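Local coordinates for protein uronate isomerase (Caulobacter crescentus, PDB 2Q01) that interconverts D-glucuronate with D-fructuronate and D-galacturonate with D-tagaturonate, the isomerase step of bacterial uronate breakdown, at residues Y231-A234 against H235-R238; K283-L286 against F287-Q290; G311-R314 against N315-V318. One frame throughout, in Å; residues are numbered along the deposited sequence.

In the fold
All three contacts are local, within a metal-dependent-hydrolase relative of the TIM-barrel clan. Contact 1 belongs to helix 228-244 and contact 2 to helix 281-302; the two helices pack together, with CE2 of Y231 3.8 Å from CZ of F287, although the contact centres are about 18 Å apart. From helix 281-302 the chain enters strand 305-308 and then reaches contact 3, whose centre lies about 19 Å from that of contact 2 and 29 Å from that of contact 1. Contact 3 meets a second subunit: H316 bonds Y378 there, a potassium-site residue, and the side chain of H316 is about 12 Å from a bound potassium ion.

Contact 1 of 3, residues Y231-A234 against H235-R238; sequences YLEA and HRLR
H235 reaches back one helical turn to Y231, and its imidazole can be followed atom by atom. CB of H235 passes 3.5 Å from O of L232. Further out, CD2 of H235 comes within 3.4 Å of O of Y231 and then leans over the phenol ring, 3.6 Å from CE2 of Y231. At the tip, NE2 of H235 donates a nearly straight hydrogen bond to OH of Y231 (3.1 Å, 168° at the hydrogen), with the hydroxyl lying in the imidazole plane. The two rings form a T-shaped pair, the histidine edge turned to the tyrosine face at 87°. The tyrosine can be met this way because its CG is anti to the backbone N (chi1 165°). Its hydroxyl also bonds O of V202, while ND1 of H235 pairs with OH of Y197, so polar partners at both ring nitrogens fix the flip of the imidazole.

On a more exposed side, OE2 of E233 and NH1 of R236 make an i to i+3 salt bridge of 2.9 Å, the nitrogen approaching from above the carboxylate plane. The guanidinium meanwhile places one face over O of L232.

Helix 210-221 covers A234 and R238, F217 touching both and also meeting the ring of H235. Helix 281-302 packs alongside, with M291 against Y231 and M295 against H235.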
loop_
_atom_site.group_PDB
_atom_site.type_symbol
_atom_site.label_atom_id
_atom_site.label_comp_id
_atom_site.label_asym_id
_atom_site.label_seq_id
_atom_site.Cartn_x
_atom_site.Cartn_y
_atom_site.Cartn_z
ATOM N N TYR B 231 -24.152 27.766 21.437
ATOM C CA TYR B 231 -23.063 26.788 21.454
ATOM C C TYR B 231 -22.074 27.194 20.366
ATOM O O TYR B 231 -20.854 27.126 20.549
ATOM C CB TYR B 231 -23.613 25.379 21.209
ATOM C CG TYR B 231 -22.585 24.320 20.858
ATOM C CD1 TYR B 231 -21.875 23.647 21.857
ATOM C CD2 TYR B 231 -22.351 23.963 19.527
ATOM C CE1 TYR B 231 -20.946 22.668 21.539
ATOM C CE2 TYR B 231 -21.417 22.990 19.198
ATOM C CZ TYR B 231 -20.724 22.344 20.207
ATOM O OH TYR B 231 -19.804 21.379 19.881
ATOM N N LEU B 232 -22.624 27.626 19.236
ATOM C CA LEU B 232 -21.840 28.149 18.131
ATOM C C LEU B 232 -21.174 29.479 18.473
ATOM O O LEU B 232 -20.026 29.709 18.083
ATOM C CB LEU B 232 -22.703 28.286 16.877
ATOM C CG LEU B 232 -23.154 26.993 16.197
ATOM C CD1 LEU B 232 -23.827 27.319 14.881
ATOM C CD2 LEU B 232 -21.979 26.047 15.986
ATOM N N GLU B 233 -21.884 30.341 19.204
ATOM C CA GLU B 233 -21.297 31.581 19.725
ATOM C C GLU B 233 -20.167 31.329 20.712
ATOM O O GLU B 233 -19.193 32.073 20.740
ATOM C CB GLU B 233 -22.346 32.484 20.376
ATOM C CG GLU B 233 -22.737 33.685 19.524
ATOM C CD GLU B 233 -21.553 34.577 19.173
ATOM O OE1 GLU B 233 -20.814 34.982 20.097
ATOM O OE2 GLU B 233 -21.365 34.875 17.972
ATOM N N ALA B 234 -20.310 30.275 21.511
ATOM C CA ALA B 234 -19.284 29.872 22.462
ATOM C C ALA B 234 -18.015 29.388 21.766
ATOM O O ALA B 234 -16.920 29.577 22.284
ATOM C CB ALA B 234 -19.821 28.804 23.386
ATOM N N HIS B 235 -18.168 28.767 20.597
ATOM C CA HIS B 235 -17.029 28.341 19.787
ATOM C C HIS B 235 -16.314 29.520 19.140
ATOM O O HIS B 235 -15.087 29.525 19.047
ATOM C CB HIS B 235 -17.471 27.373 18.699
ATOM C CG HIS B 235 -17.479 25.940 19.122
ATOM N ND1 HIS B 235 -16.330 25.255 19.450
ATOM C CD2 HIS B 235 -18.491 25.047 19.228
ATOM C CE1 HIS B 235 -16.634 24.008 19.763
ATOM N NE2 HIS B 235 -17.939 23.856 19.633
ATOM N N ARG B 236 -17.088 30.506 18.689
ATOM C CA ARG B 236 -16.537 31.708 18.074
ATOM C C ARG B 236 -15.742 32.539 19.073
ATOM O O ARG B 236 -14.637 32.992 18.765
ATOM C CB ARG B 236 -17.640 32.556 17.453
ATOM C CG ARG B 236 -18.198 31.998 16.168
ATOM C CD ARG B 236 -19.159 32.983 15.509
ATOM N NE ARG B 236 -20.183 32.272 14.748
ATOM C CZ ARG B 236 -21.427 32.054 15.171
ATOM N NH1 ARG B 236 -21.835 32.514 16.350
ATOM N NH2 ARG B 236 -22.272 31.382 14.402
ATOM N N LEU B 237 -16.304 32.718 20.268
ATOM C CA LEU B 237 -15.651 33.466 21.338
ATOM C C LEU B 237 -14.378 32.786 21.839
ATOM O O LEU B 237 -13.401 33.461 22.168
ATOM C CB LEU B 237 -16.617 33.710 22.503
ATOM C CG LEU B 237 -17.809 34.655 22.301
ATOM C CD1 LEU B 237 -18.558 34.814 23.609
ATOM C CD2 LEU B 237 -17.400 36.021 21.747
ATOM N N ARG B 238 -14.389 31.457 21.890
ATOM C CA ARG B 238 -13.213 30.706 22.324
ATOM C C ARG B 238 -12.126 30.689 21.261
ATOM O O ARG B 238 -10.952 30.806 21.582
ATOM C CB ARG B 238 -13.578 29.283 22.766
ATOM C CG ARG B 238 -14.299 29.224 24.113
ATOM C CD ARG B 238 -13.566 30.008 25.172
ATOM N NE ARG B 238 -12.407 29.289 25.686
ATOM C CZ ARG B 238 -11.386 29.863 26.313
ATOM N NH1 ARG B 238 -10.382 29.120 26.757
ATOM N NH2 ARG B 238 -11.366 31.176 26.493
#

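Contact 2 of 3, residues K283-L286 against F287-Q290; sequences KAEL and FRAQ
The guanidinium of R288 lies flat against the preceding turn of its own helix, one face above O of A284 and N of E285, each about 3.6 Å from its plane and off toward the rim. At its edge, nearly in plane, sit OE1 of E285 and a water. The carboxylate of E285 is turned 44° from the guanidinium, and the two side chains cross at roughly a right angle. NH1 of R288 donates to OE1 of E285 over 2.9 Å (159° at the hydrogen), using the anti lone pair of that oxygen, in an i to i+3 salt bridge. The water accepts from NE of R288 and donates to the same OE1, which T256 OG1 also bonds, so three partners converge on one carboxylate oxygen. A bend at chi3 (-49°) folds the arginine back over the helix and brings NH2 of R288 within 3.8 Å of CB of A284.

NH2 makes salt bridges to D204 and E206; with E285 at NH1, three acids reach the group, which would probably favour its positive charge. A methionine in its place would probably leave D204 and E206 without this cation and E285 without its salt-bridge partner.

Helix 281-302 is the second of two helices, after 264-276, in the connection from strand 249-252 to its parallel neighbour 305-308. K283 and L286 pack on L270 of helix 264-276. F287 meets W228 of helix 228-244 and makes an edge-to-face pair with F205, while Q290 bonds L262 N and E294.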
loop_
_atom_site.group_PDB
_atom_site.type_symbol
_atom_site.label_atom_id
_atom_site.label_comp_id
_atom_site.label_asym_id
_atom_site.label_seq_id
_atom_site.Cartn_x
_atom_site.Cartn_y
_atom_site.Cartn_z
ATOM N N LYS B 283 -25.838 9.217 15.080
ATOM C CA LYS B 283 -26.095 10.634 15.353
ATOM C C LYS B 283 -24.832 11.374 15.792
ATOM O O LYS B 283 -24.633 12.535 15.432
ATOM C CB LYS B 283 -27.184 10.795 16.417
ATOM C CG LYS B 283 -28.610 10.721 15.892
ATOM C CD LYS B 283 -29.605 10.848 17.041
ATOM C CE LYS B 283 -31.039 10.860 16.544
ATOM N NZ LYS B 283 -32.001 10.899 17.676
ATOM N N ALA B 284 -23.995 10.691 16.573
ATOM C CA ALA B 284 -22.724 11.238 17.050
ATOM C C ALA B 284 -21.730 11.461 15.900
ATOM O O ALA B 284 -21.031 12.474 15.876
ATOM C CB ALA B 284 -22.125 10.330 18.126
ATOM N N GLU B 285 -21.689 10.510 14.961
ATOM C CA GLU B 285 -20.939 10.626 13.710
ATOM C C GLU B 285 -21.387 11.810 12.875
ATOM O O GLU B 285 -20.555 12.539 12.337
ATOM C CB GLU B 285 -21.113 9.369 12.858
ATOM C CG GLU B 285 -19.855 8.550 12.639
ATOM C CD GLU B 285 -18.782 9.302 11.864
ATOM O OE1 GLU B 285 -17.809 9.756 12.503
ATOM O OE2 GLU B 285 -18.911 9.440 10.625
ATOM N N LEU B 286 -22.703 11.978 12.763
ATOM C CA LEU B 286 -23.301 13.036 11.958
ATOM C C LEU B 286 -22.975 14.410 12.530
ATOM O O LEU B 286 -22.713 15.341 11.776
ATOM C CB LEU B 286 -24.823 12.860 11.877
ATOM C CG LEU B 286 -25.571 13.109 10.554
ATOM C CD1 LEU B 286 -27.055 13.315 10.813
ATOM C CD2 LEU B 286 -25.036 14.270 9.721
ATOM N N PHE B 287 -22.987 14.530 13.856
ATOM C CA PHE B 287 -22.690 15.802 14.504
ATOM C C PHE B 287 -21.223 16.169 14.359
ATOM O O PHE B 287 -20.914 17.310 14.045
ATOM C CB PHE B 287 -23.109 15.797 15.972
ATOM C CG PHE B 287 -22.976 17.139 16.650
ATOM C CD1 PHE B 287 -23.841 18.188 16.333
ATOM C CD2 PHE B 287 -21.990 17.349 17.615
ATOM C CE1 PHE B 287 -23.722 19.426 16.965
ATOM C CE2 PHE B 287 -21.860 18.576 18.249
ATOM C CZ PHE B 287 -22.729 19.620 17.928
ATOM N N ARG B 288 -20.332 15.196 14.559
ATOM C CA ARG B 288 -18.895 15.382 14.314
ATOM C C ARG B 288 -18.601 15.776 12.859
ATOM O O ARG B 288 -17.764 16.639 12.601
ATOM C CB ARG B 288 -18.126 14.119 14.682
ATOM C CG ARG B 288 -17.991 13.889 16.175
ATOM C CD ARG B 288 -17.028 12.755 16.477
ATOM N NE ARG B 288 -17.305 11.556 15.686
ATOM C CZ ARG B 288 -17.933 10.472 16.135
ATOM N NH1 ARG B 288 -18.121 9.433 15.330
ATOM N NH2 ARG B 288 -18.365 10.411 17.385
ATOM N N ALA B 289 -19.310 15.143 11.927
ATOM C CA ALA B 289 -19.305 15.520 10.517
ATOM C C ALA B 289 -19.824 16.941 10.266
ATOM O O ALA B 289 -19.202 17.706 9.535
ATOM C CB ALA B 289 -20.110 14.508 9.699
ATOM N N GLN B 290 -20.962 17.287 10.866
ATOM C CA GLN B 290 -21.548 18.619 10.688
ATOM C C GLN B 290 -20.668 19.705 11.285
ATOM O O GLN B 290 -20.530 20.782 10.711
ATOM C CB GLN B 290 -22.964 18.690 11.280
ATOM C CG GLN B 290 -23.617 20.083 11.210
ATOM C CD GLN B 290 -23.676 20.639 9.796
ATOM O OE1 GLN B 290 -23.931 19.910 8.836
ATOM N NE2 GLN B 290 -23.445 21.940 9.663
HETATM O O HOH W 1 -16.139 11.573 13.006
#

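Contact 3 of 3, residues G311-R314 against N315-V318; sequences GSHR and NHNV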
loop_
_atom_site.group_PDB
_atom_site.type_symbol
_atom_site.label_atom_id
_atom_site.label_comp_id
_atom_site.label_asym_id
_atom_site.label_seq_id
_atom_site.Cartn_x
_atom_site.Cartn_y
_atom_site.Cartn_z
ATOM N N GLY B 311 -9.012 8.934 11.893
ATOM C CA GLY B 311 -8.794 7.513 11.650
ATOM C C GLY B 311 -8.109 6.732 12.745
ATOM O O GLY B 311 -7.537 5.670 12.486
ATOM N N SER B 312 -8.169 7.244 13.968
ATOM C CA SER B 312 -7.596 6.539 15.102
ATOM C C SER B 312 -8.673 5.841 15.937
ATOM O O SER B 312 -9.624 6.475 16.394
ATOM C CB SER B 312 -6.778 7.502 15.961
ATOM O OG SER B 312 -6.129 6.810 17.008
ATOM N N HIS B 313 -8.518 4.528 16.100
ATOM C CA HIS B 313 -9.316 3.739 17.032
ATOM C C HIS B 313 -8.720 3.935 18.412
ATOM O O HIS B 313 -7.829 3.187 18.818
ATOM C CB HIS B 313 -9.245 2.261 16.665
ATOM C CG HIS B 313 -10.288 1.415 17.321
ATOM N ND1 HIS B 313 -10.344 1.220 18.684
ATOM C CD2 HIS B 313 -11.302 0.689 16.796
ATOM C CE1 HIS B 313 -11.360 0.430 18.973
ATOM N NE2 HIS B 313 -11.955 0.088 17.844
ATOM N N ARG B 314 -9.212 4.935 19.130
ATOM C CA ARG B 314 -8.655 5.279 20.429
ATOM C C ARG B 314 -9.098 4.301 21.498
ATOM O O ARG B 314 -10.205 3.763 21.431
ATOM C CB ARG B 314 -9.000 6.723 20.809
ATOM C CG ARG B 314 -8.464 7.732 19.802
ATOM C CD ARG B 314 -8.498 9.160 20.305
ATOM N NE ARG B 314 -8.183 10.104 19.230
ATOM C CZ ARG B 314 -6.953 10.473 18.875
ATOM N NH1 ARG B 314 -5.891 9.989 19.509
ATOM N NH2 ARG B 314 -6.784 11.335 17.878
ATOM N N ASN B 315 -8.200 4.060 22.456
ATOM C CA ASN B 315 -8.454 3.244 23.641
ATOM C C ASN B 315 -8.870 1.820 23.302
ATOM O O ASN B 315 -9.849 1.298 23.836
ATOM C CB ASN B 315 -9.467 3.933 24.571
ATOM C CG ASN B 315 -9.094 5.374 24.873
ATOM O OD1 ASN B 315 -7.951 5.673 25.225
ATOM N ND2 ASN B 315 -10.055 6.276 24.728
ATOM N N HIS B 316 -8.103 1.207 22.403
ATOM C CA HIS B 316 -8.359 -0.141 21.899
ATOM C C HIS B 316 -8.248 -1.200 22.999
ATOM O O HIS B 316 -9.006 -2.170 23.009
ATOM C CB HIS B 316 -7.387 -0.441 20.760
ATOM C CG HIS B 316 -7.718 -1.670 19.983
ATOM N ND1 HIS B 316 -7.215 -2.912 20.305
ATOM C CD2 HIS B 316 -8.495 -1.849 18.892
ATOM C CE1 HIS B 316 -7.668 -3.805 19.442
ATOM N NE2 HIS B 316 -8.447 -3.186 18.575
ATOM N N ASN B 317 -7.306 -1.002 23.919
ATOM C CA ASN B 317 -7.185 -1.832 25.109
ATOM C C ASN B 317 -8.176 -1.317 26.143
ATOM O O ASN B 317 -7.989 -0.232 26.710
ATOM C CB ASN B 317 -5.753 -1.770 25.650
ATOM C CG ASN B 317 -5.379 -2.970 26.515
ATOM O OD1 ASN B 317 -4.302 -3.539 26.351
ATOM N ND2 ASN B 317 -6.249 -3.343 27.449
ATOM N N VAL B 318 -9.232 -2.099 26.375
ATOM C CA VAL B 318 -10.326 -1.699 27.266
ATOM C C VAL B 318 -9.884 -1.775 28.727
ATOM O O VAL B 318 -10.175 -0.868 29.512
ATOM C CB VAL B 318 -11.613 -2.540 27.023
ATOM C CG1 VAL B 318 -12.777 -2.007 27.847
ATOM C CG2 VAL B 318 -11.985 -2.540 25.547
#
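H313 and H316 both hold CG anti to the backbone N (chi1 -165° and -168°), and with a left-handed backbone conformation at N315 turning the chain between them, their imidazoles come together edge to face. CD2 of H316 stands over one face of the H313 ring, displaced toward the rim, 3.6 Å from ND1 and 3.7 Å from CE1 of H313. The ring centroids are 4.9 Å apart and the planes 67° from each other.

This is the turn leaving strand 312-313, which pairs with the antiparallel strand 332-333 in a two-stranded antiparallel sheet beyond strand 305-308; N317 then takes the N-cap position of helix 318-323. N of N315 bonds OD1 of D331, and the extended R314 has one face of its guanidinium over CB of S312, 4.2 Å from its plane.

The histidine pair is also an interface element. ND1 of H316 bonds OH of Y378 and NE2 donates to O of V339, both of the second subunit, which holds this ring at both nitrogens. OD1 of N317 bonds H377 and N351 of that same subunit, and NE2 of H313 makes a weak hydrogen bond to its D340.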